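Local coordinates for molybdopterin-guanine dinucleotide biosynthesis protein B (Escherichia coli, PDB 1NP6), which binds GTP and hydrolyses it weakly, and may act as an adapter in making and using the molybdopterin-guanine dinucleotide form of the molybdenum cofactor, at residues B[119-122]-B[123-126]; B[89-92]-B[93-97]; B[132-135]-B[136-139]. All coordinates share one frame; numbering follows the deposited sequence.

Interaction 1. Residues B[119-122]-B[123-126]; sequences LFRD and GAGH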
# COMPACT_ATOMS: atom_id res chain seq x y z
N LEU B 119 -16.33 21.18 -10.14
CA LEU B 119 -15.73 21.83 -11.31
C LEU B 119 -16.74 21.98 -12.44
O LEU B 119 -17.63 21.14 -12.58
CB LEU B 119 -14.50 21.04 -11.79
CG LEU B 119 -13.52 20.50 -10.73
CD1 LEU B 119 -12.41 19.72 -11.40
CD2 LEU B 119 -12.92 21.58 -9.80
N PHE B 120 -16.60 23.05 -13.23
CA PHE B 120 -17.43 23.28 -14.42
C PHE B 120 -16.59 23.88 -15.55
O PHE B 120 -15.93 24.89 -15.36
CB PHE B 120 -18.62 24.22 -14.10
CG PHE B 120 -19.54 24.47 -15.28
CD1 PHE B 120 -20.53 23.54 -15.63
CD2 PHE B 120 -19.42 25.63 -16.05
CE1 PHE B 120 -21.37 23.74 -16.74
CE2 PHE B 120 -20.25 25.85 -17.17
CZ PHE B 120 -21.25 24.91 -17.50
N ARG B 121 -16.64 23.26 -16.72
CA ARG B 121 -16.08 23.82 -17.95
C ARG B 121 -17.17 23.92 -18.99
O ARG B 121 -17.80 22.91 -19.35
CB ARG B 121 -14.90 22.98 -18.47
CG ARG B 121 -14.15 23.66 -19.61
CD ARG B 121 -12.99 22.89 -20.24
NE ARG B 121 -13.46 21.93 -21.23
CZ ARG B 121 -13.56 20.64 -20.98
NH1 ARG B 121 -13.21 20.20 -19.79
NH2 ARG B 121 -14.00 19.80 -21.90
N ASP B 122 -17.41 25.14 -19.48
CA ASP B 122 -18.52 25.39 -20.40
C ASP B 122 -18.49 24.47 -21.64
O ASP B 122 -19.51 23.90 -22.01
CB ASP B 122 -18.56 26.86 -20.81
CG ASP B 122 -19.94 27.31 -21.29
OD1 ASP B 122 -20.01 27.79 -22.44
OD2 ASP B 122 -20.99 27.25 -20.59
N GLY B 123 -17.31 24.32 -22.24
CA GLY B 123 -17.14 23.54 -23.45
C GLY B 123 -17.30 22.03 -23.32
O GLY B 123 -17.01 21.30 -24.26
N ALA B 124 -17.75 21.55 -22.16
CA ALA B 124 -17.87 20.13 -21.93
C ALA B 124 -19.27 19.62 -22.33
O ALA B 124 -19.52 18.42 -22.31
CB ALA B 124 -17.53 19.78 -20.49
N GLY B 125 -20.14 20.56 -22.69
CA GLY B 125 -21.44 20.27 -23.28
C GLY B 125 -22.63 20.22 -22.33
O GLY B 125 -23.76 20.03 -22.78
N HIS B 126 -22.37 20.36 -21.03
CA HIS B 126 -23.43 20.42 -20.01
C HIS B 126 -23.86 21.86 -19.71
O HIS B 126 -23.04 22.78 -19.70
CB HIS B 126 -22.94 19.81 -18.70
CG HIS B 126 -22.55 18.37 -18.79
ND1 HIS B 126 -23.46 17.34 -18.64
CD2 HIS B 126 -21.35 17.79 -18.98
CE1 HIS B 126 -22.83 16.19 -18.75
NE2 HIS B 126 -21.55 16.43 -18.96
O HOH W 1 -20.11 21.56 -19.26

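Interaction 2. Residues B[89-92]-B[93-97]; sequences LQFL and ASRMD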
# COMPACT_ATOMS: atom_id res chain seq x y z
N LEU B 89 -14.35 5.32 2.74
CA LEU B 89 -13.42 6.46 2.73
C LEU B 89 -12.72 6.73 4.05
O LEU B 89 -11.53 7.03 4.06
CB LEU B 89 -14.14 7.74 2.28
CG LEU B 89 -14.26 8.03 0.78
CD1 LEU B 89 -14.82 9.43 0.57
CD2 LEU B 89 -12.92 7.87 0.07
N GLN B 90 -13.45 6.67 5.15
CA GLN B 90 -12.81 6.95 6.44
C GLN B 90 -11.85 5.83 6.84
O GLN B 90 -10.84 6.09 7.51
CB GLN B 90 -13.83 7.22 7.57
CG GLN B 90 -14.65 8.52 7.40
CD GLN B 90 -13.86 9.83 7.60
OE1 GLN B 90 -14.38 10.91 7.32
NE2 GLN B 90 -12.63 9.73 8.09
N PHE B 91 -12.16 4.60 6.44
CA PHE B 91 -11.26 3.48 6.69
C PHE B 91 -9.97 3.71 5.88
O PHE B 91 -8.86 3.64 6.42
CB PHE B 91 -11.90 2.14 6.32
CG PHE B 91 -10.96 0.95 6.48
CD1 PHE B 91 -10.64 0.46 7.75
CD2 PHE B 91 -10.40 0.34 5.37
CE1 PHE B 91 -9.76 -0.62 7.90
CE2 PHE B 91 -9.52 -0.74 5.50
CZ PHE B 91 -9.20 -1.22 6.76
N LEU B 92 -10.13 3.99 4.60
CA LEU B 92 -8.98 4.18 3.72
C LEU B 92 -8.06 5.28 4.25
O LEU B 92 -6.86 5.04 4.43
CB LEU B 92 -9.42 4.43 2.27
CG LEU B 92 -10.03 3.23 1.53
CD1 LEU B 92 -10.54 3.66 0.16
CD2 LEU B 92 -9.05 2.05 1.40
N ALA B 93 -8.62 6.46 4.55
CA ALA B 93 -7.85 7.57 5.12
C ALA B 93 -7.12 7.22 6.42
O ALA B 93 -5.98 7.66 6.64
CB ALA B 93 -8.73 8.78 5.28
N SER B 94 -7.76 6.42 7.28
CA SER B 94 -7.12 5.93 8.51
C SER B 94 -5.94 4.96 8.29
O SER B 94 -5.16 4.74 9.21
CB SER B 94 -8.16 5.26 9.45
OG SER B 94 -8.30 3.90 9.11
N ARG B 95 -5.84 4.33 7.11
CA ARG B 95 -4.68 3.45 6.84
C ARG B 95 -3.46 4.26 6.37
O ARG B 95 -2.35 3.72 6.31
CB ARG B 95 -5.01 2.36 5.82
CG ARG B 95 -6.27 1.50 6.14
CD ARG B 95 -6.35 0.96 7.56
NE ARG B 95 -5.32 -0.05 7.85
CZ ARG B 95 -5.01 -0.49 9.07
NH1 ARG B 95 -5.66 -0.03 10.14
NH2 ARG B 95 -4.06 -1.41 9.22
N MET B 96 -3.67 5.54 6.08
CA MET B 96 -2.56 6.46 5.78
C MET B 96 -1.80 6.85 7.05
O MET B 96 -2.37 6.79 8.15
CB MET B 96 -3.07 7.73 5.05
CG MET B 96 -3.41 7.49 3.58
SD MET B 96 -4.17 8.90 2.73
CE MET B 96 -3.48 8.79 1.17
N ASP B 97 -0.51 7.20 6.91
CA ASP B 97 0.29 7.68 8.04
C ASP B 97 0.10 9.20 8.15
O ASP B 97 0.83 9.99 7.51
CB ASP B 97 1.78 7.30 7.85
CG ASP B 97 2.66 7.70 9.04
OD1 ASP B 97 2.14 8.21 10.06
OD2 ASP B 97 3.91 7.55 9.05

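Interaction 3. Residues B[132-135]-B[136-139]; sequences VIDR and HVIA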
# COMPACT_ATOMS: atom_id res chain seq x y z
N VAL B 132 -25.26 19.71 -9.66
CA VAL B 132 -25.84 19.31 -8.37
C VAL B 132 -24.95 19.79 -7.21
O VAL B 132 -23.86 19.26 -6.99
CB VAL B 132 -26.16 17.77 -8.30
CG1 VAL B 132 -27.11 17.36 -9.41
CG2 VAL B 132 -24.90 16.91 -8.36
N ILE B 133 -25.41 20.81 -6.50
CA ILE B 133 -24.66 21.43 -5.41
C ILE B 133 -25.31 21.13 -4.05
O ILE B 133 -26.12 21.94 -3.57
CB ILE B 133 -24.55 22.96 -5.62
CG1 ILE B 133 -23.93 23.29 -6.98
CG2 ILE B 133 -23.75 23.60 -4.47
CD1 ILE B 133 -23.98 24.77 -7.35
N ASP B 134 -24.94 20.00 -3.45
CA ASP B 134 -25.46 19.58 -2.14
C ASP B 134 -24.79 20.34 -0.99
O ASP B 134 -24.03 21.29 -1.23
CB ASP B 134 -25.31 18.05 -1.96
CG ASP B 134 -23.86 17.59 -1.97
OD1 ASP B 134 -23.52 16.71 -2.78
OD2 ASP B 134 -23.00 18.05 -1.19
N ARG B 135 -25.06 19.93 0.25
CA ARG B 135 -24.63 20.70 1.43
C ARG B 135 -23.11 20.67 1.69
O ARG B 135 -22.59 21.52 2.43
CB ARG B 135 -25.39 20.26 2.69
CG ARG B 135 -25.16 18.82 3.10
CD ARG B 135 -26.02 18.35 4.26
NE ARG B 135 -25.21 17.81 5.35
CZ ARG B 135 -24.68 18.54 6.33
NH1 ARG B 135 -24.86 19.85 6.38
NH2 ARG B 135 -23.95 17.95 7.27
N HIS B 136 -22.42 19.71 1.09
CA HIS B 136 -20.99 19.54 1.30
C HIS B 136 -20.09 20.44 0.43
O HIS B 136 -18.89 20.51 0.68
CB HIS B 136 -20.61 18.08 1.09
CG HIS B 136 -21.15 17.17 2.15
ND1 HIS B 136 -21.85 16.02 1.85
CD2 HIS B 136 -21.13 17.25 3.50
CE1 HIS B 136 -22.22 15.43 2.97
NE2 HIS B 136 -21.79 16.15 3.98
N VAL B 137 -20.67 21.10 -0.57
CA VAL B 137 -19.89 21.90 -1.53
C VAL B 137 -19.45 23.24 -0.91
O VAL B 137 -20.28 24.00 -0.43
CB VAL B 137 -20.69 22.14 -2.85
CG1 VAL B 137 -19.92 23.03 -3.85
CG2 VAL B 137 -21.06 20.82 -3.49
N ILE B 138 -18.14 23.51 -0.93
CA ILE B 138 -17.59 24.76 -0.40
C ILE B 138 -17.26 25.79 -1.50
O ILE B 138 -17.01 26.97 -1.20
CB ILE B 138 -16.35 24.47 0.51
CG1 ILE B 138 -15.15 23.92 -0.31
CG2 ILE B 138 -16.74 23.52 1.66
CD1 ILE B 138 -13.82 23.84 0.48
N ALA B 139 -17.26 25.33 -2.75
CA ALA B 139 -16.95 26.19 -3.90
C ALA B 139 -17.21 25.47 -5.22
O ALA B 139 -17.23 24.25 -5.26
CB ALA B 139 -15.50 26.63 -3.83
O HOH W 2 -23.19 23.67 -0.48

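Interaction 1. Residues B[119-122]-B[123-126]
Gly123 follows Asp122 into a short 3-10 turn, and its carbonyl O lies obliquely to the guanidinium of Arg121. Ala124 makes both a backbone and a side-chain contact with Arg121. Its N donates to Arg121 O at 3.1 Å with an N-H...O angle of 149°, approaching from above the carbonyl plane. Its methyl CB sits over one guanidinium face, offset toward the rim, 3.8 Å from Arg121 NH2. The arginine chain leaves its backbone extended and then bends at chi3 (82°), which turns the flat end beneath this methyl. There NH1 is held by Gly16 O, in the loop inferred to bind GTP. A leucine in place of Arg121 would probably leave Gly16 O without this donor and the Ala124 methyl without its flat platform.

Gly125 adds a weak bond from its N to Asp122 O, long at 3.5 Å but nearly straight. Its positive phi (95°) would jam a side chain against the preceding carbonyl, so glycine suits the position. At His126 the chain turns back on Phe120: the histidine O lies at the edge of the ring, 3.5 Å from Phe120 CE1. A water donates to Arg121 O at 2.7 Å and accepts from His126 N at 3.1 Å, while the imidazole itself stacks with Trp14 and bonds through ND1 to Glu130. Chemically, then, the backbone carbonyl of Arg121 is gripped by two donors, one peptide N-H and one water, and the turn leaving strand 116-120 holds its shape through backbone and solvent while the arginine's polar end reaches across to the nucleotide-binding loop.

Interaction 2. Residues B[89-92]-B[93-97]
Phe91 and Arg95, one helical turn apart, show how an arginine can use its aliphatic part against a ring. The phenyl group swings out with CG trans to the backbone N (chi1 177°), while the arginine chain folds through two successive bends, at chi2 and chi3. Together they lay Arg95 CD over one face of the ring, 3.7 Å from Phe91 CZ, in a CH-pi contact displaced toward the rim. The guanidinium plane runs within 8° of the ring plane, yet the methylene does the covering, and the charged group lies obliquely beyond it. Arg95 NH2 goes on to a weak hydrogen bond with Arg95 O of the second subunit.

Ser94 folds its hydroxyl back onto the helix, and OG donates to Phe91 O at 2.8 Å. That oxygen also receives a weak bond from Arg95 N, which donates more favourably to Leu92 O at 3.0 Å. Just before this, the helical bonding is regular: Ala93 N donates to Leu89 O at 3.0 Å, almost straight. The small methyl of Ala93 faces the sheet, touching Leu8, Ile40 and Ile104, whereas Phe91 packs on Asp97 of the second subunit. Such division of labour is that of an amphipathic helix lying on the central parallel sheet of a P-loop fold, its other side turned to the homodimer interface.

Interaction 3. Residues B[132-135]-B[136-139]
Asp134 and His136 form the innermost contact: the carboxylate OD2 accepts the backbone N of His136 at 2.9 Å, through its anti lone pair and with an N-H...O angle of 151°. A chi1 of 63° tucks the carboxylate between its own backbone N and carbonyl, curling it forward over the turn. The same aspartate uses its carbonyl as well, for Val137 N donates to Asp134 O in a weak bond of 3.4 Å that closes the turn. A water bridges the same two residues, donating to Asp134 O at 2.6 Å and to Val137 O at 2.9 Å, so both of its hydrogens are spent on the two ends of the turn.

Around this polar centre lie two side-chain pairs. Arg135 places CG squarely over the middle of the His136 ring, 4.3 Å from its centroid, in a CH-pi contact. Its guanidinium is tilted 51° from the imidazole, and Arg135 NE comes to 4.0 Å from His136 NE2 without bonding to it. If the histidine were protonated, this proximity would probably be unfavourable. Flanking the turn, Ile133, the residue before it, brings CG2 to 3.8 Å from CB of Val137, the turn's last residue, the two branched side chains crossing at about a right angle.

Further out, Ile133 rests on Leu148 and Val137 on Val118, while His136 touches Glu113. The other carboxylate oxygen, Asp134 OD1, has a long, weak ion pair with Lys116. Beyond the turn the backbone hydrogen-bonds to strand 116-120, Ile138 with Lys116 and Ala139 with Val118. Here, then, an Asx turn nested in a type I beta turn (Asp134 to Val137) delivers the chain from a surface loop into strand 137-142 of the parallel sheet.

Interactions 1 and 3 mark the two ends of one connection: the first lets the chain out of strand 116-120, and the third brings it back into the neighbouring, parallel strand 137-142. Their centres are about 17 Å apart and their nearest atoms about 6 Å; they do not touch, though both reach the same sheet. Interaction 2 lies across the chain's centre from interaction 1, about 32 Å away between centres, and about 23 Å from interaction 3. Only interaction 2 meets the second subunit. The side chain of Arg121 comes about 4 Å from that of Thr17, inferred to bind GTP, and the side chain of Met96 about 4 Å from that of Leu101, predicted to do so; interaction 3 lies apart.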